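Local coordinates for type IV secretion system protein DotB (Yersinia pseudotuberculosis IP 31758, PDB 6GEF) that probably hydrolyses ATP as a hexameric GspE-family motor ATPase that powers type IVb secretion, at residues I153-L158 and E220-N225; I201-T206 and D224-A229; T192-I197 and F285-S290; R111-H116 and K126-Y131; A53-I58 and V149-P154. All coordinates share one frame; numbering follows the deposited sequence.

Interaction 1: I153-L158 and E220-N225; sequences IPLDPL and EFVYDN
The backbone N-H of Val222 points almost straight at the carbonyl oxygen of Leu155, with N to O at 3.0 Å and 172° at the hydrogen. It is the one firm hydrogen bond between these two irregular segments, and side chains pack around it. Leu155 sets out away from its partner, but with CG anti to the backbone N (chi1 -156°) its CD2 swings back to 3.6 Å from Val222 CG2. Pro154 lays its ring over one face of Phe221 in a CH-pi contact, its CG 3.7 Å from the centroid of the Phe221 ring, and Leu158 CD1 meets the ring edge. Pro157 CG rests 3.5 Å from Tyr223 CE2. Proline suits both places, offering compact hydrocarbon and bringing no N-H that needs a partner. At the exposed end the amide of Asn225 stands almost perpendicular to the carboxylate of Asp156 and gives it only weak bonds, the shorter from ND2 to OD2 at 3.3 Å. Glu220 OE1 forms a salt bridge with Arg132. The segment 153-158 leads from strand 143-153 of the antiparallel sheet to helix 160-163, while Phe221 and Tyr223 lie against helix 187-203, and Tyr223 also reaches strand 232-237.

Interaction 2: I201-T206 and D224-A229; sequences IMENDT and DNIKSA
Ile226 begins the contact between an irregular connection of the P-loop NTPase core, joining strands 211-216 and 232-237, and the C-terminal turn of helix 187-203, the helix whose first turn completes the probable Walker A motif. Its CG2, placed anti to the backbone N, sits against both CG and OE1 of Glu203, each 3.7 Å away, and comes within 4.2 Å of Met202 CB. A branched hydrocarbon suits the methylene side of this place, and the charge of the Glu203 carboxylate is met by Arg199. Lys227 contributes its backbone, the carbonyl O lying 3.7 Å from Glu203 CG; its first side-chain bond points away from the helix, and the chain packs on His19 of a neighbouring subunit. Ser228 is small enough to bring its CB to 3.6 Å from Met202 CB, and the bent thioether chain of Met202 brings CE near the same carbon. The hydroxyl of Ser228, anti to its own nitrogen (chi1 -179°), donates to the carbonyl oxygen of Met202, OG to O 2.6 Å, approaching at 119° to the C=O bond and 27° out of the carbonyl plane.

Interaction 3: T192-I197 and F285-S290; sequences TTFSSI and FATVHS
A first torsion of -66° carries the ring of Phe285 toward the helix, and a small chi2 of -12° sets its plane near that of Phe194, which projects from helix 187-203 toward the strand with a chi1 of -94°, off the usual staggered values. The planes are almost exactly parallel, yet the rings are slid apart, with centroids separated by 4.9 Å, so they scarcely overlap. What sits over the face of Phe194 is instead CB of Phe285, 3.7 Å from the centroid of the Phe194 ring in a CH-pi contact, while Phe194 CE1 touches Phe285 CG at 3.5 Å. The edge of Phe194 is used as well. Ala286 O lies in the plane of the ring, 3.3 Å from Phe194 CE2, where the slightly positive rim of the ring suits a carbonyl oxygen, and Thr287 CG2 adds a methyl 3.6 Å from the same CE2.

This is the core of a RecA-like P-loop NTPase: helix 187-203, whose first turn completes the probable Walker A motif, covers the central sheet and runs antiparallel to strand 284-288, the local axes 10.2 Å from each other. Large flat phenylalanines suit such an interlayer, spanning the distance without polar groups to satisfy. The Phe194 ring also rests on Val182 and Met261 of flanking strands. One helical turn on, Ile197 CG2 meets the ring of Phe285, 4.0 Å from CE2, and at the other end Thr287 touches Lys190, a residue of the probable Walker A motif at the start of helix 187-203.

Interaction 4: R111-H116 and K126-Y131; sequences RYEVFH and KQRFGY
Val114 and Phe129 form an antiparallel hydrogen-bonded pair, N to O 2.9 Å in both directions, within hairpin strands whose local axes run at 155° and come within 4.6 Å, and His116 N to Gln127 O at 3.1 Å and Tyr112 N to Tyr131 O extend the pairing. On the face of Val114 and Phe129 the partners are apolar: Val114 CG2 meets Phe129 CB at 4.2 Å, and Val114 CG1 approaches Tyr131 CE1. Helix 38-50 packs on this face, where its Val45 and Leu49 receive Val114 and Phe129, so branched and aromatic residues fit. The other face carries Phe115 and Arg128, a non-hydrogen-bonded pair. Arg128 CG, anti to the backbone N (chi1 178°), runs out alongside the Phe115 ring, 3.7 Å from CE2. Arginine suits this exposed place because its methylenes can lie along an aromatic ring while its charged end stays near solvent. Glu113 OE2 stands 4.8 Å from Arg128 NE, too far for a salt bridge, so the opposite charges probably add no more than a mild attraction to the backbone hydrogen bonds.

Interaction 5: A53-I58 and V149-P154; sequences ASDIII and VMRSIP
The carboxylate of Asp55 and the guanidinium of Arg151 lie nearly coplanar, 14° apart, but do not meet: Asp55 OD2 is 5.3 Å from Arg151 NE and borders the methylene CG of the arginine instead. Ile56 and Met150 form a hydrogen-bonded antiparallel pair, N to O 2.9 Å each way. Ser152 N prolongs the pairing by donating to Ser54 O, also at 2.9 Å. Beside Asp55, on the same face, Ile57 CG2 approaches Val149 CG2 at 4.4 Å. Here Asp55 and Val149 pack on Thr256, and Ile57 on His211, of a neighbouring subunit. On the other face Ile56 and Met150 lie alongside each other, and the bend at chi3 of -68° folds Met150 CE back to 3.6 Å from Ile56 CD1; a flexible thioether suits such filling against a branched chain. Helix 38-50 covers this side, with Phe48 on Ile56 and Phe41 and Val45 on Met150, while strands 65-68 and 128-140 flank the pair in the antiparallel sheet.

Overall arrangement
Interactions 4 and 5 belong to one antiparallel sheet, their centres 12 Å apart, and meet where Gly130 O probably accepts a bond from Ile153 N at 2.9 Å. Interaction 1 shares Ile153 and Pro154 with interaction 5 and carries the chain onward to the ATPase core. There Phe221 CZ packs on Thr192 CG2 of interaction 3 at 3.3 Å, close to the probable Walker A loop. Interaction 2 shares Asp224 and Asn225 with interaction 1, uses the far end of the same helix 187-203 as interaction 3, and touches the latter through Ile201 and Phe285. Interactions 3 and 4 lie about 25 Å apart between centres, with interaction 1 touching both.

Interaction 1: I153-L158 and E220-N225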
# COMPACT_ATOMS: atom_id res chain seq x y z
N ILE A 153 -39.07 17.04 5.20
CA ILE A 153 -38.19 17.46 6.29
C ILE A 153 -39.06 18.10 7.40
O ILE A 153 -39.82 19.02 7.12
CB ILE A 153 -37.16 18.48 5.82
CG1 ILE A 153 -36.54 18.05 4.48
CG2 ILE A 153 -36.08 18.67 6.89
CD1 ILE A 153 -35.39 18.92 4.02
N PRO A 154 -39.03 17.56 8.62
CA PRO A 154 -39.67 18.26 9.73
C PRO A 154 -38.95 19.56 10.06
O PRO A 154 -37.70 19.63 9.98
CB PRO A 154 -39.55 17.26 10.89
CG PRO A 154 -38.39 16.43 10.57
CD PRO A 154 -38.41 16.30 9.05
N LEU A 155 -39.72 20.57 10.45
CA LEU A 155 -39.11 21.82 10.92
C LEU A 155 -38.82 21.76 12.44
O LEU A 155 -37.67 21.84 12.86
CB LEU A 155 -40.00 23.03 10.59
CG LEU A 155 -39.31 24.37 10.51
CD1 LEU A 155 -40.30 25.44 10.04
CD2 LEU A 155 -38.75 24.73 11.86
N ASP A 156 -39.88 21.62 13.23
CA ASP A 156 -39.82 21.91 14.65
C ASP A 156 -40.07 20.63 15.44
O ASP A 156 -41.02 19.92 15.15
CB ASP A 156 -40.88 22.97 15.04
CG ASP A 156 -40.35 24.36 15.02
OD1 ASP A 156 -39.08 24.53 15.06
OD2 ASP A 156 -41.18 25.30 14.96
N PRO A 157 -39.24 20.34 16.44
CA PRO A 157 -39.51 19.18 17.29
C PRO A 157 -40.93 19.20 17.82
O PRO A 157 -41.48 20.26 18.11
CB PRO A 157 -38.48 19.31 18.41
CG PRO A 157 -37.37 20.08 17.81
CD PRO A 157 -38.00 21.02 16.84
N LEU A 158 -41.54 18.02 17.94
CA LEU A 158 -42.91 17.92 18.41
C LEU A 158 -42.93 17.87 19.93
O LEU A 158 -42.06 17.28 20.55
CB LEU A 158 -43.58 16.66 17.86
CG LEU A 158 -44.10 16.75 16.42
CD1 LEU A 158 -42.97 16.79 15.42
CD2 LEU A 158 -45.01 15.57 16.14
N GLU A 220 -32.23 16.73 10.72
CA GLU A 220 -33.65 16.65 10.51
C GLU A 220 -34.40 17.84 11.11
O GLU A 220 -34.72 18.78 10.45
CB GLU A 220 -34.22 15.33 11.03
CG GLU A 220 -33.74 14.10 10.31
CD GLU A 220 -33.96 14.13 8.81
OE1 GLU A 220 -34.78 14.95 8.34
OE2 GLU A 220 -33.32 13.32 8.09
N PHE A 221 -34.61 17.80 12.40
CA PHE A 221 -35.26 18.85 13.15
C PHE A 221 -34.27 19.98 13.42
O PHE A 221 -33.05 19.77 13.52
CB PHE A 221 -35.80 18.35 14.46
CG PHE A 221 -36.83 17.26 14.32
CD1 PHE A 221 -36.42 15.94 14.08
CD2 PHE A 221 -38.19 17.54 14.40
CE1 PHE A 221 -37.35 14.94 13.94
CE2 PHE A 221 -39.12 16.54 14.26
CZ PHE A 221 -38.70 15.22 14.03
N VAL A 222 -34.80 21.21 13.49
CA VAL A 222 -34.03 22.37 13.89
C VAL A 222 -34.68 23.02 15.09
O VAL A 222 -35.88 22.88 15.33
CB VAL A 222 -33.90 23.37 12.72
CG1 VAL A 222 -33.20 22.72 11.55
CG2 VAL A 222 -35.25 23.95 12.33
N TYR A 223 -33.90 23.76 15.86
CA TYR A 223 -34.34 24.38 17.10
C TYR A 223 -34.23 25.90 17.05
O TYR A 223 -34.03 26.56 18.06
CB TYR A 223 -33.54 23.83 18.30
CG TYR A 223 -33.49 22.32 18.36
CD1 TYR A 223 -32.66 21.59 17.49
CD2 TYR A 223 -34.26 21.63 19.26
CE1 TYR A 223 -32.62 20.22 17.53
CE2 TYR A 223 -34.23 20.25 19.32
CZ TYR A 223 -33.41 19.55 18.44
OH TYR A 223 -33.34 18.17 18.49
N ASP A 224 -34.40 26.46 15.85
CA ASP A 224 -34.36 27.91 15.65
C ASP A 224 -35.52 28.58 16.36
O ASP A 224 -35.35 29.68 16.91
CB ASP A 224 -34.35 28.25 14.18
CG ASP A 224 -33.17 27.51 13.44
OD1 ASP A 224 -32.32 26.91 14.11
OD2 ASP A 224 -33.00 27.51 12.22
N ASN A 225 -36.68 27.92 16.40
CA ASN A 225 -37.89 28.53 16.95
C ASN A 225 -38.15 28.14 18.41
O ASN A 225 -39.20 28.47 18.94
CB ASN A 225 -39.10 28.18 16.08
CG ASN A 225 -38.90 28.58 14.63
OD1 ASN A 225 -38.38 29.67 14.37
ND2 ASN A 225 -39.30 27.71 13.68

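Interaction 2: I201-T206 and D224-A229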
# COMPACT_ATOMS: atom_id res chain seq x y z
N ILE A 201 -36.05 19.73 26.96
CA ILE A 201 -34.91 20.12 27.78
C ILE A 201 -34.71 21.62 27.74
O ILE A 201 -34.60 22.28 28.79
CB ILE A 201 -33.63 19.36 27.35
CG1 ILE A 201 -33.61 17.96 27.96
CG2 ILE A 201 -32.38 20.13 27.75
CD1 ILE A 201 -32.39 17.16 27.58
N MET A 202 -34.67 22.19 26.55
CA MET A 202 -34.46 23.64 26.40
C MET A 202 -35.59 24.44 27.05
O MET A 202 -35.34 25.44 27.71
CB MET A 202 -34.34 24.01 24.93
CG MET A 202 -33.16 23.43 24.22
SD MET A 202 -33.12 23.84 22.46
CE MET A 202 -32.59 25.55 22.56
N GLU A 203 -36.82 23.95 26.93
CA GLU A 203 -37.98 24.75 27.32
C GLU A 203 -38.27 24.67 28.82
O GLU A 203 -38.73 25.63 29.41
CB GLU A 203 -39.21 24.34 26.53
CG GLU A 203 -39.20 24.77 25.08
CD GLU A 203 -40.38 24.25 24.30
OE1 GLU A 203 -40.67 24.79 23.21
OE2 GLU A 203 -41.04 23.27 24.78
N ASN A 204 -37.93 23.54 29.44
CA ASN A 204 -38.27 23.29 30.84
C ASN A 204 -37.02 23.27 31.69
O ASN A 204 -35.90 23.30 31.19
CB ASN A 204 -39.02 21.94 30.97
CG ASN A 204 -40.33 21.91 30.24
OD1 ASN A 204 -40.38 22.16 29.03
ND2 ASN A 204 -41.38 21.57 30.95
N ASP A 205 -37.22 23.26 33.00
CA ASP A 205 -36.13 23.16 33.97
C ASP A 205 -35.83 21.67 34.15
O ASP A 205 -36.57 20.94 34.79
CB ASP A 205 -36.51 23.83 35.29
CG ASP A 205 -35.38 23.83 36.29
OD1 ASP A 205 -34.45 23.04 36.15
OD2 ASP A 205 -35.42 24.58 37.27
N THR A 206 -34.68 21.25 33.64
CA THR A 206 -34.26 19.86 33.64
C THR A 206 -32.84 19.78 34.20
O THR A 206 -32.10 20.74 34.19
CB THR A 206 -34.27 19.29 32.21
OG1 THR A 206 -33.69 17.99 32.18
CG2 THR A 206 -33.50 20.15 31.25
N ASP A 224 -34.40 26.46 15.85
CA ASP A 224 -34.36 27.91 15.65
C ASP A 224 -35.52 28.58 16.36
O ASP A 224 -35.35 29.68 16.91
CB ASP A 224 -34.35 28.25 14.18
CG ASP A 224 -33.17 27.51 13.44
OD1 ASP A 224 -32.32 26.91 14.11
OD2 ASP A 224 -33.00 27.51 12.22
N ASN A 225 -36.68 27.92 16.40
CA ASN A 225 -37.89 28.53 16.95
C ASN A 225 -38.15 28.14 18.41
O ASN A 225 -39.20 28.47 18.94
CB ASN A 225 -39.10 28.18 16.08
CG ASN A 225 -38.90 28.58 14.63
OD1 ASN A 225 -38.38 29.67 14.37
ND2 ASN A 225 -39.30 27.71 13.68
N ILE A 226 -37.22 27.45 19.05
CA ILE A 226 -37.38 27.02 20.43
C ILE A 226 -36.70 28.05 21.32
O ILE A 226 -35.49 28.27 21.26
CB ILE A 226 -36.77 25.63 20.66
CG1 ILE A 226 -37.18 24.66 19.55
CG2 ILE A 226 -37.15 25.09 22.04
CD1 ILE A 226 -38.68 24.47 19.43
N LYS A 227 -37.50 28.72 22.15
CA LYS A 227 -37.00 29.61 23.18
C LYS A 227 -36.60 28.80 24.42
O LYS A 227 -37.36 27.96 24.90
CB LYS A 227 -38.11 30.58 23.56
CG LYS A 227 -39.34 30.63 22.65
CD LYS A 227 -40.28 31.70 23.17
CE LYS A 227 -41.65 31.64 22.50
NZ LYS A 227 -42.51 32.73 23.01
N SER A 228 -35.39 29.04 24.90
CA SER A 228 -34.90 28.45 26.13
C SER A 228 -34.42 29.55 27.06
O SER A 228 -33.95 30.60 26.62
CB SER A 228 -33.74 27.45 25.87
OG SER A 228 -33.28 26.87 27.06
N ALA A 229 -34.51 29.28 28.37
CA ALA A 229 -34.07 30.23 29.38
C ALA A 229 -32.61 30.08 29.75
O ALA A 229 -32.06 30.98 30.38
CB ALA A 229 -34.96 30.11 30.63

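Interaction 3: T192-I197 and F285-S290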
# COMPACT_ATOMS: atom_id res chain seq x y z
N THR A 192 -37.05 11.87 16.01
CA THR A 192 -38.17 12.61 16.55
C THR A 192 -38.20 12.49 18.06
O THR A 192 -38.48 13.48 18.78
CB THR A 192 -39.49 12.13 15.93
OG1 THR A 192 -39.86 10.89 16.48
CG2 THR A 192 -39.33 12.00 14.42
N THR A 193 -37.99 11.29 18.61
CA THR A 193 -37.92 11.13 20.05
C THR A 193 -36.87 12.06 20.66
O THR A 193 -37.16 12.82 21.60
CB THR A 193 -37.65 9.69 20.41
OG1 THR A 193 -38.76 8.87 20.04
CG2 THR A 193 -37.35 9.53 21.90
N PHE A 194 -35.65 12.01 20.13
CA PHE A 194 -34.57 12.79 20.72
C PHE A 194 -34.74 14.28 20.51
O PHE A 194 -34.42 15.07 21.38
CB PHE A 194 -33.20 12.33 20.15
CG PHE A 194 -32.51 11.29 20.99
CD1 PHE A 194 -32.67 11.25 22.34
CD2 PHE A 194 -31.74 10.31 20.40
CE1 PHE A 194 -32.05 10.29 23.11
CE2 PHE A 194 -31.10 9.34 21.14
CZ PHE A 194 -31.26 9.34 22.50
N SER A 195 -35.29 14.67 19.36
CA SER A 195 -35.59 16.08 19.12
C SER A 195 -36.62 16.58 20.10
O SER A 195 -36.46 17.64 20.71
CB SER A 195 -36.04 16.27 17.67
OG SER A 195 -37.14 15.44 17.37
N SER A 196 -37.72 15.85 20.26
CA SER A 196 -38.72 16.22 21.27
C SER A 196 -38.09 16.34 22.65
O SER A 196 -38.30 17.32 23.36
CB SER A 196 -39.86 15.20 21.28
OG SER A 196 -40.67 15.34 20.12
N ILE A 197 -37.29 15.35 23.03
CA ILE A 197 -36.64 15.38 24.34
C ILE A 197 -35.75 16.62 24.49
O ILE A 197 -35.66 17.22 25.55
CB ILE A 197 -35.85 14.09 24.60
CG1 ILE A 197 -36.79 12.89 24.73
CG2 ILE A 197 -35.00 14.23 25.85
CD1 ILE A 197 -36.12 11.61 25.19
N PHE A 285 -26.67 11.58 24.39
CA PHE A 285 -27.74 10.87 23.69
C PHE A 285 -27.15 10.14 22.47
O PHE A 285 -26.46 10.75 21.67
CB PHE A 285 -28.81 11.83 23.22
CG PHE A 285 -29.57 12.50 24.35
CD1 PHE A 285 -29.44 12.05 25.66
CD2 PHE A 285 -30.39 13.59 24.09
CE1 PHE A 285 -30.12 12.66 26.67
CE2 PHE A 285 -31.08 14.19 25.13
CZ PHE A 285 -30.93 13.75 26.42
N ALA A 286 -27.39 8.84 22.40
CA ALA A 286 -27.02 8.04 21.25
C ALA A 286 -28.19 7.20 20.80
O ALA A 286 -29.06 6.84 21.58
CB ALA A 286 -25.82 7.10 21.58
N THR A 287 -28.19 6.88 19.49
CA THR A 287 -29.08 5.88 18.95
C THR A 287 -28.39 4.60 18.64
O THR A 287 -27.18 4.53 18.50
CB THR A 287 -29.71 6.46 17.63
OG1 THR A 287 -28.70 6.64 16.63
CG2 THR A 287 -30.44 7.78 17.92
N VAL A 288 -29.16 3.54 18.55
CA VAL A 288 -28.64 2.16 18.35
C VAL A 288 -29.67 1.45 17.46
O VAL A 288 -30.87 1.54 17.67
CB VAL A 288 -28.43 1.37 19.65
CG1 VAL A 288 -27.23 0.50 19.54
CG2 VAL A 288 -28.23 2.31 20.83
N HIS A 289 -29.16 0.72 16.46
CA HIS A 289 -29.96 -0.10 15.59
C HIS A 289 -30.14 -1.49 16.26
O HIS A 289 -29.42 -2.45 15.98
CB HIS A 289 -29.34 -0.21 14.22
CG HIS A 289 -29.45 1.03 13.40
ND1 HIS A 289 -29.99 2.21 13.88
CD2 HIS A 289 -29.07 1.30 12.13
CE1 HIS A 289 -29.93 3.15 12.95
NE2 HIS A 289 -29.38 2.62 11.88
N SER A 290 -31.10 -1.55 17.17
CA SER A 290 -31.49 -2.79 17.79
C SER A 290 -32.97 -2.81 18.08
O SER A 290 -33.59 -1.76 18.19
CB SER A 290 -30.67 -3.03 19.10
OG SER A 290 -29.39 -3.53 18.84

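Interaction 4: R111-H116 and K126-Y131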
# COMPACT_ATOMS: atom_id res chain seq x y z
N ARG A 111 -32.62 19.87 -2.05
CA ARG A 111 -33.81 20.19 -1.30
C ARG A 111 -34.81 20.91 -2.19
O ARG A 111 -34.44 21.66 -3.09
CB ARG A 111 -33.45 21.07 -0.12
CG ARG A 111 -32.74 20.30 1.03
CD ARG A 111 -31.57 21.08 1.61
NE ARG A 111 -30.55 21.31 0.59
CZ ARG A 111 -29.61 20.43 0.23
NH1 ARG A 111 -28.74 20.76 -0.71
NH2 ARG A 111 -29.59 19.22 0.80
N TYR A 112 -36.09 20.65 -1.96
CA TYR A 112 -37.18 21.20 -2.75
C TYR A 112 -38.26 21.70 -1.79
O TYR A 112 -38.82 20.90 -1.05
CB TYR A 112 -37.75 20.14 -3.70
CG TYR A 112 -38.90 20.62 -4.56
CD1 TYR A 112 -38.67 21.36 -5.71
CD2 TYR A 112 -40.22 20.38 -4.19
CE1 TYR A 112 -39.72 21.80 -6.50
CE2 TYR A 112 -41.27 20.80 -4.96
CZ TYR A 112 -41.02 21.52 -6.11
OH TYR A 112 -42.06 21.96 -6.90
N GLU A 113 -38.57 22.99 -1.88
CA GLU A 113 -39.46 23.63 -0.91
C GLU A 113 -40.77 24.00 -1.59
O GLU A 113 -40.78 24.45 -2.74
CB GLU A 113 -38.81 24.89 -0.34
CG GLU A 113 -37.31 24.83 -0.14
CD GLU A 113 -36.89 24.00 1.09
OE1 GLU A 113 -35.71 23.68 1.24
OE2 GLU A 113 -37.77 23.68 1.89
N VAL A 114 -41.87 23.79 -0.88
CA VAL A 114 -43.21 24.15 -1.37
C VAL A 114 -43.94 24.86 -0.24
O VAL A 114 -43.84 24.46 0.92
CB VAL A 114 -43.99 22.88 -1.84
CG1 VAL A 114 -43.07 21.82 -2.37
CG2 VAL A 114 -44.82 22.31 -0.73
N PHE A 115 -44.72 25.85 -0.61
CA PHE A 115 -45.27 26.82 0.36
C PHE A 115 -46.77 26.62 0.44
O PHE A 115 -47.46 26.61 -0.59
CB PHE A 115 -44.95 28.28 -0.04
CG PHE A 115 -43.49 28.54 -0.24
CD1 PHE A 115 -42.86 28.18 -1.44
CD2 PHE A 115 -42.72 29.10 0.78
CE1 PHE A 115 -41.50 28.36 -1.61
CE2 PHE A 115 -41.36 29.31 0.60
CZ PHE A 115 -40.74 28.94 -0.59
N HIS A 116 -47.28 26.44 1.65
CA HIS A 116 -48.72 26.27 1.85
C HIS A 116 -49.47 27.52 1.38
O HIS A 116 -49.09 28.63 1.72
CB HIS A 116 -49.03 26.04 3.31
CG HIS A 116 -50.27 25.24 3.57
ND1 HIS A 116 -51.49 25.47 2.96
CD2 HIS A 116 -50.46 24.18 4.39
CE1 HIS A 116 -52.37 24.59 3.39
NE2 HIS A 116 -51.77 23.79 4.24
N LYS A 126 -45.31 32.99 4.57
CA LYS A 126 -46.00 31.77 4.19
C LYS A 126 -45.23 30.56 4.74
O LYS A 126 -44.00 30.47 4.60
CB LYS A 126 -46.07 31.64 2.67
CG LYS A 126 -46.79 32.69 1.89
CD LYS A 126 -45.91 33.91 1.62
CE LYS A 126 -46.49 34.75 0.49
NZ LYS A 126 -46.36 36.23 0.76
N GLN A 127 -45.96 29.65 5.41
CA GLN A 127 -45.36 28.47 5.95
C GLN A 127 -44.74 27.61 4.85
O GLN A 127 -45.32 27.46 3.76
CB GLN A 127 -46.39 27.66 6.73
CG GLN A 127 -45.82 26.40 7.41
CD GLN A 127 -44.67 26.71 8.35
OE1 GLN A 127 -43.71 27.38 7.97
NE2 GLN A 127 -44.76 26.23 9.60
N ARG A 128 -43.57 27.04 5.14
CA ARG A 128 -42.74 26.42 4.12
C ARG A 128 -42.46 24.97 4.47
O ARG A 128 -42.22 24.65 5.63
CB ARG A 128 -41.42 27.18 3.98
CG ARG A 128 -40.46 26.59 2.97
CD ARG A 128 -39.02 27.03 3.25
NE ARG A 128 -38.81 27.42 4.63
CZ ARG A 128 -38.20 28.56 5.01
NH1 ARG A 128 -37.74 29.42 4.10
NH2 ARG A 128 -38.07 28.82 6.31
N PHE A 129 -42.51 24.10 3.47
CA PHE A 129 -42.30 22.66 3.64
C PHE A 129 -41.12 22.23 2.78
O PHE A 129 -41.14 22.43 1.57
CB PHE A 129 -43.57 21.90 3.24
CG PHE A 129 -44.64 21.97 4.28
CD1 PHE A 129 -45.40 23.15 4.47
CD2 PHE A 129 -44.93 20.82 5.06
CE1 PHE A 129 -46.37 23.20 5.44
CE2 PHE A 129 -45.93 20.86 6.01
CZ PHE A 129 -46.65 22.05 6.19
N GLY A 130 -40.13 21.63 3.43
CA GLY A 130 -38.96 21.11 2.74
C GLY A 130 -39.09 19.66 2.39
O GLY A 130 -39.77 18.89 3.07
N TYR A 131 -38.41 19.28 1.32
CA TYR A 131 -38.26 17.87 0.92
C TYR A 131 -36.81 17.62 0.55
O TYR A 131 -36.17 18.46 -0.05
CB TYR A 131 -39.18 17.54 -0.26
CG TYR A 131 -40.65 17.50 0.11
CD1 TYR A 131 -41.40 18.68 0.22
CD2 TYR A 131 -41.29 16.29 0.37
CE1 TYR A 131 -42.72 18.63 0.56
CE2 TYR A 131 -42.63 16.27 0.70
CZ TYR A 131 -43.34 17.46 0.80
OH TYR A 131 -44.68 17.40 1.12

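Interaction 5: A53-I58 and V149-P154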
# COMPACT_ATOMS: atom_id res chain seq x y z
N ALA A 53 -48.06 12.63 4.04
CA ALA A 53 -47.16 11.65 3.45
C ALA A 53 -45.73 11.97 3.84
O ALA A 53 -45.30 13.12 3.77
CB ALA A 53 -47.29 11.63 1.94
N SER A 54 -44.97 10.96 4.26
CA SER A 54 -43.57 11.13 4.58
C SER A 54 -42.72 11.22 3.32
O SER A 54 -41.79 12.03 3.24
CB SER A 54 -43.09 10.01 5.49
OG SER A 54 -43.48 8.76 5.00
N ASP A 55 -43.02 10.42 2.33
CA ASP A 55 -42.19 10.30 1.12
C ASP A 55 -43.10 10.28 -0.10
O ASP A 55 -44.19 9.74 -0.06
CB ASP A 55 -41.34 9.01 1.13
CG ASP A 55 -40.68 8.73 2.47
OD1 ASP A 55 -41.39 8.27 3.39
OD2 ASP A 55 -39.49 9.05 2.63
N ILE A 56 -42.63 10.89 -1.17
CA ILE A 56 -43.32 10.92 -2.45
C ILE A 56 -42.35 10.39 -3.51
O ILE A 56 -41.17 10.75 -3.54
CB ILE A 56 -43.80 12.33 -2.83
CG1 ILE A 56 -44.13 12.38 -4.33
CG2 ILE A 56 -42.81 13.37 -2.48
CD1 ILE A 56 -44.56 13.74 -4.83
N ILE A 57 -42.85 9.50 -4.35
CA ILE A 57 -42.07 8.82 -5.37
C ILE A 57 -42.64 9.16 -6.72
O ILE A 57 -43.81 8.91 -6.98
CB ILE A 57 -42.07 7.27 -5.14
CG1 ILE A 57 -41.74 6.96 -3.69
CG2 ILE A 57 -41.06 6.62 -6.06
CD1 ILE A 57 -41.63 5.48 -3.42
N ILE A 58 -41.80 9.70 -7.59
CA ILE A 58 -42.14 9.94 -8.99
C ILE A 58 -41.28 9.02 -9.83
O ILE A 58 -40.06 9.16 -9.86
CB ILE A 58 -41.92 11.41 -9.39
CG1 ILE A 58 -42.60 12.36 -8.40
CG2 ILE A 58 -42.40 11.66 -10.79
CD1 ILE A 58 -41.90 12.53 -7.07
N VAL A 149 -37.28 10.62 -5.47
CA VAL A 149 -37.82 10.39 -4.15
C VAL A 149 -37.65 11.65 -3.32
O VAL A 149 -36.55 12.18 -3.21
CB VAL A 149 -37.11 9.20 -3.46
CG1 VAL A 149 -37.70 8.95 -2.08
CG2 VAL A 149 -37.29 7.93 -4.29
N MET A 150 -38.75 12.14 -2.76
CA MET A 150 -38.76 13.33 -1.92
C MET A 150 -39.20 12.94 -0.52
O MET A 150 -40.23 12.30 -0.35
CB MET A 150 -39.72 14.39 -2.47
CG MET A 150 -39.60 14.60 -3.98
SD MET A 150 -40.17 16.28 -4.45
CE MET A 150 -41.87 16.09 -4.09
N ARG A 151 -38.40 13.33 0.48
CA ARG A 151 -38.64 12.97 1.86
C ARG A 151 -38.92 14.25 2.63
O ARG A 151 -38.02 15.09 2.81
CB ARG A 151 -37.42 12.24 2.46
CG ARG A 151 -37.25 10.83 1.90
CD ARG A 151 -35.80 10.36 1.86
NE ARG A 151 -34.96 11.24 1.05
CZ ARG A 151 -33.69 11.55 1.34
NH1 ARG A 151 -33.10 11.08 2.46
NH2 ARG A 151 -33.02 12.33 0.48
N SER A 152 -40.15 14.40 3.12
CA SER A 152 -40.51 15.56 3.93
C SER A 152 -39.48 15.80 5.04
O SER A 152 -39.08 14.88 5.70
CB SER A 152 -41.90 15.39 4.53
OG SER A 152 -41.84 14.56 5.66
N ILE A 153 -39.07 17.04 5.20
CA ILE A 153 -38.19 17.46 6.29
C ILE A 153 -39.06 18.10 7.40
O ILE A 153 -39.82 19.02 7.12
CB ILE A 153 -37.16 18.48 5.82
CG1 ILE A 153 -36.54 18.05 4.48
CG2 ILE A 153 -36.08 18.67 6.89
CD1 ILE A 153 -35.39 18.92 4.02
N PRO A 154 -39.03 17.56 8.62
CA PRO A 154 -39.67 18.26 9.73
C PRO A 154 -38.95 19.56 10.06
O PRO A 154 -37.70 19.63 9.98
CB PRO A 154 -39.55 17.26 10.89
CG PRO A 154 -38.39 16.43 10.57
CD PRO A 154 -38.41 16.30 9.05